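ESX-1 secretion system protein eccD1 (Mycobacterium tuberculosis, PDB 4KV2) forms part of the ESX-1 type VII secretion system, which delivers virulence factors such as EsxA and EsxB to host cells during infection. Local coordinates at residues Val60-Pro66 with Leu87-Ser92; Leu11-Arg15 with Asp48-Phe53. All coordinates share one frame; numbering follows the deposited sequence.

Interaction 1 (Val60-Pro66 with Leu87-Ser92)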
loop_
_atom_site.group_PDB
_atom_site.type_symbol
_atom_site.label_atom_id
_atom_site.label_comp_id
_atom_site.label_asym_id
_atom_site.label_seq_id
_atom_site.Cartn_x
_atom_site.Cartn_y
_atom_site.Cartn_z
ATOM N N VAL A 60 -17.067 -5.745 4.872
ATOM C CA VAL A 60 -15.673 -6.070 5.084
ATOM C C VAL A 60 -15.092 -6.385 3.736
ATOM O O VAL A 60 -15.571 -7.307 3.091
ATOM C CB VAL A 60 -15.573 -7.288 6.031
ATOM C CG1 VAL A 60 -14.124 -7.690 6.268
ATOM C CG2 VAL A 60 -16.287 -6.995 7.350
ATOM N N TRP A 61 -14.083 -5.626 3.303
ATOM C CA TRP A 61 -13.420 -5.839 2.002
ATOM C C TRP A 61 -12.438 -7.018 2.036
ATOM O O TRP A 61 -11.770 -7.239 3.030
ATOM C CB TRP A 61 -12.657 -4.594 1.573
ATOM C CG TRP A 61 -13.528 -3.458 1.126
ATOM C CD1 TRP A 61 -13.811 -2.336 1.817
ATOM C CD2 TRP A 61 -14.218 -3.357 -0.118
ATOM N NE1 TRP A 61 -14.638 -1.514 1.079
ATOM C CE2 TRP A 61 -14.921 -2.136 -0.108
ATOM C CE3 TRP A 61 -14.317 -4.184 -1.239
ATOM C CZ2 TRP A 61 -15.697 -1.700 -1.196
ATOM C CZ3 TRP A 61 -15.107 -3.754 -2.335
ATOM C CH2 TRP A 61 -15.785 -2.521 -2.289
ATOM N N ALA A 62 -12.353 -7.760 0.932
ATOM C CA ALA A 62 -11.355 -8.834 0.776
ATOM C C ALA A 62 -11.026 -8.927 -0.698
ATOM O O ALA A 62 -11.746 -8.373 -1.539
ATOM C CB ALA A 62 -11.878 -10.159 1.295
ATOM N N PHE A 63 -9.915 -9.598 -0.990
ATOM C CA PHE A 63 -9.549 -9.938 -2.358
ATOM C C PHE A 63 -10.194 -11.267 -2.729
ATOM O O PHE A 63 -10.413 -12.131 -1.863
ATOM C CB PHE A 63 -8.063 -10.110 -2.502
ATOM C CG PHE A 63 -7.278 -8.852 -2.263
ATOM C CD1 PHE A 63 -7.172 -7.887 -3.254
ATOM C CD2 PHE A 63 -6.635 -8.630 -1.050
ATOM C CE1 PHE A 63 -6.422 -6.737 -3.047
ATOM C CE2 PHE A 63 -5.889 -7.470 -0.841
ATOM C CZ PHE A 63 -5.779 -6.527 -1.852
ATOM N N ALA A 64 -10.510 -11.411 -4.004
ATOM C CA ALA A 64 -11.046 -12.655 -4.516
ATOM C C ALA A 64 -10.586 -12.850 -5.939
ATOM O O ALA A 64 -10.459 -11.894 -6.720
ATOM C CB ALA A 64 -12.564 -12.651 -4.464
ATOM N N ARG A 65 -10.333 -14.093 -6.300
ATOM C CA ARG A 65 -10.181 -14.419 -7.706
ATOM C C ARG A 65 -11.539 -14.208 -8.378
ATOM O O ARG A 65 -12.561 -14.428 -7.743
ATOM C CB ARG A 65 -9.691 -15.846 -7.868
ATOM C CG ARG A 65 -8.215 -15.957 -7.536
ATOM C CD ARG A 65 -7.686 -17.320 -7.909
ATOM N NE ARG A 65 -6.314 -17.539 -7.488
ATOM C CZ ARG A 65 -5.926 -18.049 -6.321
ATOM N NH1 ARG A 65 -6.808 -18.410 -5.390
ATOM N NH2 ARG A 65 -4.620 -18.219 -6.100
ATOM N N PRO A 66 -11.562 -13.740 -9.639
ATOM C CA PRO A 66 -12.868 -13.360 -10.205
ATOM C C PRO A 66 -13.946 -14.428 -10.112
ATOM O O PRO A 66 -13.746 -15.551 -10.572
ATOM C CB PRO A 66 -12.539 -13.055 -11.673
ATOM C CG PRO A 66 -11.105 -12.635 -11.661
ATOM C CD PRO A 66 -10.468 -13.484 -10.599
ATOM N N LEU A 87 -5.093 -12.171 -11.715
ATOM C CA LEU A 87 -6.237 -11.271 -11.641
ATOM C C LEU A 87 -6.929 -11.486 -10.292
ATOM O O LEU A 87 -7.286 -12.618 -9.929
ATOM C CB LEU A 87 -7.296 -11.558 -12.729
ATOM C CG LEU A 87 -7.075 -11.147 -14.168
ATOM C CD1 LEU A 87 -8.395 -11.160 -14.936
ATOM C CD2 LEU A 87 -6.468 -9.764 -14.221
ATOM N N LEU A 88 -7.136 -10.382 -9.596
ATOM C CA LEU A 88 -7.983 -10.336 -8.429
ATOM C C LEU A 88 -9.101 -9.310 -8.548
ATOM O O LEU A 88 -9.061 -8.382 -9.377
ATOM C CB LEU A 88 -7.119 -10.054 -7.187
ATOM C CG LEU A 88 -6.095 -11.131 -6.819
ATOM C CD1 LEU A 88 -5.220 -10.720 -5.617
ATOM C CD2 LEU A 88 -6.749 -12.450 -6.512
ATOM N N THR A 89 -10.120 -9.492 -7.708
ATOM C CA THR A 89 -11.201 -8.512 -7.573
ATOM C C THR A 89 -11.265 -8.053 -6.110
ATOM O O THR A 89 -10.658 -8.675 -5.239
ATOM C CB THR A 89 -12.559 -9.088 -8.021
ATOM O OG1 THR A 89 -12.881 -10.247 -7.232
ATOM C CG2 THR A 89 -12.529 -9.467 -9.496
ATOM N N LEU A 90 -11.969 -6.952 -5.856
ATOM C CA LEU A 90 -12.251 -6.511 -4.500
ATOM C C LEU A 90 -13.726 -6.777 -4.227
ATOM O O LEU A 90 -14.584 -6.400 -5.018
ATOM C CB LEU A 90 -11.935 -5.030 -4.318
ATOM C CG LEU A 90 -10.454 -4.704 -4.143
ATOM C CD1 LEU A 90 -10.250 -3.211 -4.389
ATOM C CD2 LEU A 90 -10.009 -5.125 -2.739
ATOM N N VAL A 91 -14.007 -7.455 -3.114
ATOM C CA VAL A 91 -15.372 -7.859 -2.783
ATOM C C VAL A 91 -15.684 -7.519 -1.332
ATOM O O VAL A 91 -14.797 -7.543 -0.501
ATOM C CB VAL A 91 -15.604 -9.377 -3.040
ATOM C CG1 VAL A 91 -15.431 -9.682 -4.527
ATOM C CG2 VAL A 91 -14.667 -10.250 -2.221
ATOM N N SER A 92 -16.947 -7.207 -1.038
ATOM C CA SER A 92 -17.362 -6.934 0.346
ATOM C C SER A 92 -18.765 -7.429 0.606
ATOM O O SER A 92 -19.333 -7.230 1.673
ATOM C CB SER A 92 -17.272 -5.444 0.653
ATOM O OG SER A 92 -18.226 -4.720 -0.098
ATOM O OXT SER A 92 -19.351 -8.033 -0.288
HETATM O O HOH W 1 -15.508 -9.757 1.536
#
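Ala62 and Val91 form a hydrogen-bonded antiparallel pair, with Ala62 N 2.8 Å from Val91 O and Val91 N 2.9 Å from Ala62 O. Two residues on, Ala64 and Thr89 repeat the pattern with an addition: Ala64 O accepts both from Thr89 N, at 2.6 Å, and from Thr89 OG1, at 3.0 Å. The hydroxyl reaches that oxygen from above the carbonyl plane, whereas the amide arrives nearly in line with the C=O bond; a chi1 of 59°, setting OG1 between the backbone N and the carbonyl carbon, turns the hydroxyl toward Ala64 O. The same face carries the Ala64 methyl, packed against CG2 of Val91. This is the pairing of the outermost strand, 62-64, with strand 86-91 in the mixed sheet of a ubiquitin-like fold, the latter strand running parallel to strand 5-12 on its other flank. The opposite face belongs to the core: Phe63 and Leu90 lie side by side, CE1 to CD2 3.9 Å, and both meet helix 31-41, through Ile31 and through Val35 and Leu38 respectively. Beyond the Ala62-Val91 pair, CB of Ser92 sits over the six-membered ring of Trp61, 3.9 Å from its centroid, in a CH-pi contact, while Trp61 itself leans on Val35. A water donates to both Val60 O and Val91 O, bridging the two segments at this end.

Interaction 2 (Leu11-Arg15 with Asp48-Phe53)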
loop_
_atom_site.group_PDB
_atom_site.type_symbol
_atom_site.label_atom_id
_atom_site.label_comp_id
_atom_site.label_asym_id
_atom_site.label_seq_id
_atom_site.Cartn_x
_atom_site.Cartn_y
_atom_site.Cartn_z
ATOM N N LEU A 11 -9.217 -6.301 -11.371
ATOM C CA LEU A 11 -10.328 -6.068 -12.302
ATOM C C LEU A 11 -11.481 -5.315 -11.625
ATOM O O LEU A 11 -12.029 -5.794 -10.656
ATOM C CB LEU A 11 -10.857 -7.416 -12.803
ATOM C CG LEU A 11 -11.943 -7.421 -13.894
ATOM C CD1 LEU A 11 -11.507 -6.652 -15.147
ATOM C CD2 LEU A 11 -12.251 -8.865 -14.235
ATOM N N THR A 12 -11.854 -4.164 -12.166
ATOM C CA THR A 12 -12.988 -3.376 -11.713
ATOM C C THR A 12 -13.850 -3.129 -12.950
ATOM O O THR A 12 -13.571 -2.240 -13.753
ATOM C CB THR A 12 -12.562 -2.037 -11.081
ATOM O OG1 THR A 12 -11.561 -2.256 -10.080
ATOM C CG2 THR A 12 -13.732 -1.371 -10.424
ATOM N N GLY A 13 -14.891 -3.949 -13.109
ATOM C CA GLY A 13 -15.725 -3.940 -14.311
ATOM C C GLY A 13 -14.867 -4.350 -15.487
ATOM O O GLY A 13 -14.425 -5.498 -15.564
ATOM N N ARG A 14 -14.592 -3.403 -16.376
ATOM C CA ARG A 14 -13.793 -3.673 -17.567
ATOM C C ARG A 14 -12.375 -3.205 -17.403
ATOM O O ARG A 14 -11.552 -3.473 -18.257
ATOM C CB ARG A 14 -14.345 -2.920 -18.764
ATOM C CG ARG A 14 -15.741 -3.314 -19.129
ATOM C CD ARG A 14 -15.987 -3.126 -20.614
ATOM N NE ARG A 14 -16.631 -1.855 -20.922
ATOM C CZ ARG A 14 -17.900 -1.561 -20.629
ATOM N NH1 ARG A 14 -18.663 -2.442 -19.982
ATOM N NH2 ARG A 14 -18.412 -0.379 -20.978
ATOM N N ARG A 15 -12.117 -2.454 -16.340
ATOM C CA ARG A 15 -10.829 -1.824 -16.148
ATOM C C ARG A 15 -9.902 -2.738 -15.386
ATOM O O ARG A 15 -10.279 -3.315 -14.375
ATOM C CB ARG A 15 -10.973 -0.519 -15.379
ATOM C CG ARG A 15 -9.630 0.143 -15.063
ATOM C CD ARG A 15 -8.888 0.541 -16.324
ATOM N NE ARG A 15 -9.538 1.670 -16.978
ATOM C CZ ARG A 15 -9.293 2.956 -16.714
ATOM N NH1 ARG A 15 -8.401 3.320 -15.794
ATOM N NH2 ARG A 15 -9.964 3.896 -17.374
ATOM N N ASP A 48 -20.057 3.099 -16.105
ATOM C CA ASP A 48 -20.406 1.974 -16.988
ATOM C C ASP A 48 -19.188 1.080 -17.280
ATOM O O ASP A 48 -19.334 -0.132 -17.467
ATOM C CB ASP A 48 -21.071 2.458 -18.294
ATOM C CG ASP A 48 -20.096 3.146 -19.246
ATOM O OD1 ASP A 48 -19.362 4.055 -18.808
ATOM O OD2 ASP A 48 -20.077 2.785 -20.442
ATOM N N VAL A 49 -18.002 1.687 -17.307
ATOM C CA VAL A 49 -16.749 0.968 -17.514
ATOM C C VAL A 49 -16.382 0.164 -16.258
ATOM O O VAL A 49 -15.819 -0.922 -16.349
ATOM C CB VAL A 49 -15.618 1.949 -17.927
ATOM C CG1 VAL A 49 -14.241 1.291 -17.885
ATOM C CG2 VAL A 49 -15.890 2.502 -19.317
ATOM N N LEU A 50 -16.729 0.692 -15.090
ATOM C CA LEU A 50 -16.500 -0.008 -13.822
ATOM C C LEU A 50 -17.578 -1.032 -13.468
ATOM O O LEU A 50 -17.512 -1.637 -12.405
ATOM C CB LEU A 50 -16.360 1.009 -12.676
ATOM C CG LEU A 50 -15.220 2.016 -12.870
ATOM C CD1 LEU A 50 -15.194 3.009 -11.717
ATOM C CD2 LEU A 50 -13.875 1.303 -13.024
ATOM N N GLY A 51 -18.546 -1.254 -14.363
ATOM C CA GLY A 51 -19.622 -2.196 -14.107
ATOM C C GLY A 51 -20.360 -1.859 -12.833
ATOM O O GLY A 51 -20.750 -2.749 -12.093
ATOM N N GLY A 52 -20.534 -0.561 -12.577
ATOM C CA GLY A 52 -21.200 -0.076 -11.376
ATOM C C GLY A 52 -20.448 -0.286 -10.063
ATOM O O GLY A 52 -21.043 -0.148 -9.003
ATOM N N PHE A 53 -19.150 -0.599 -10.113
ATOM C CA PHE A 53 -18.395 -0.953 -8.903
ATOM C C PHE A 53 -18.494 0.161 -7.868
ATOM O O PHE A 53 -18.297 1.327 -8.180
ATOM C CB PHE A 53 -16.922 -1.248 -9.215
ATOM C CG PHE A 53 -16.168 -1.802 -8.040
ATOM C CD1 PHE A 53 -16.117 -3.159 -7.822
ATOM C CD2 PHE A 53 -15.579 -0.955 -7.110
ATOM C CE1 PHE A 53 -15.449 -3.683 -6.723
ATOM C CE2 PHE A 53 -14.909 -1.470 -6.003
ATOM C CZ PHE A 53 -14.854 -2.835 -5.806
#
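The hairpin turn between strands 5-12 and 15-22, a type II' beta turn from Thr12 to Arg15, docks on the loop that follows helix 31-41 in this ubiquitin-like domain. One backbone hydrogen bond joins the two: Arg14 N donates to Val49 O at 2.8 Å, nearly straight at 165°. Close by, Gly13 CA lies 3.6 Å from Val49 O, and a side chain here would point straight into the Val49-Leu50 backbone. The docking loop makes a turn of its own, type I' from Leu50 to Phe53, closed by Phe53 N bonding to Leu50 O.

On the more buried side, the Leu50 branch ending in CD2 lies against both the carbonyl oxygen and the methyl of Thr12, while Leu42, just after helix 31-41, also packs on Thr12. The outer side is polar. Bent at chi3 (-96°), the Arg14 chain carries its guanidinium over Val49 CA and towards Asp48, whose poorly ordered carboxylate makes a long salt bridge with it, the two planes turned 82° apart. The Thr12 methyl, CG2, presses on the root of the Phe53 side chain, 3.4 Å from Phe53 CB.

Interaction 1 lies within the sheet, pairing its outermost strand 62-64 with strand 86-91; interaction 2 fastens a turn at the sheet's end to the loop after helix 31-41. The chemistry differs accordingly. Interaction 1, centred about 5 Å from the centre of the chain, is repetitive strand pairing with a buried apolar face; interaction 2, centred about 13 Å out, relies on a single backbone bond, small apolar contacts and a loose surface ion pair. The two meet through neighbouring strands, since Leu11 N lies 2.9 Å from Leu88 O, a probable hydrogen bond. Phe53 spans them as well: rooted in interaction 2, its ring reaches interaction 1, with CZ 3.6 Å from Trp61 CZ3.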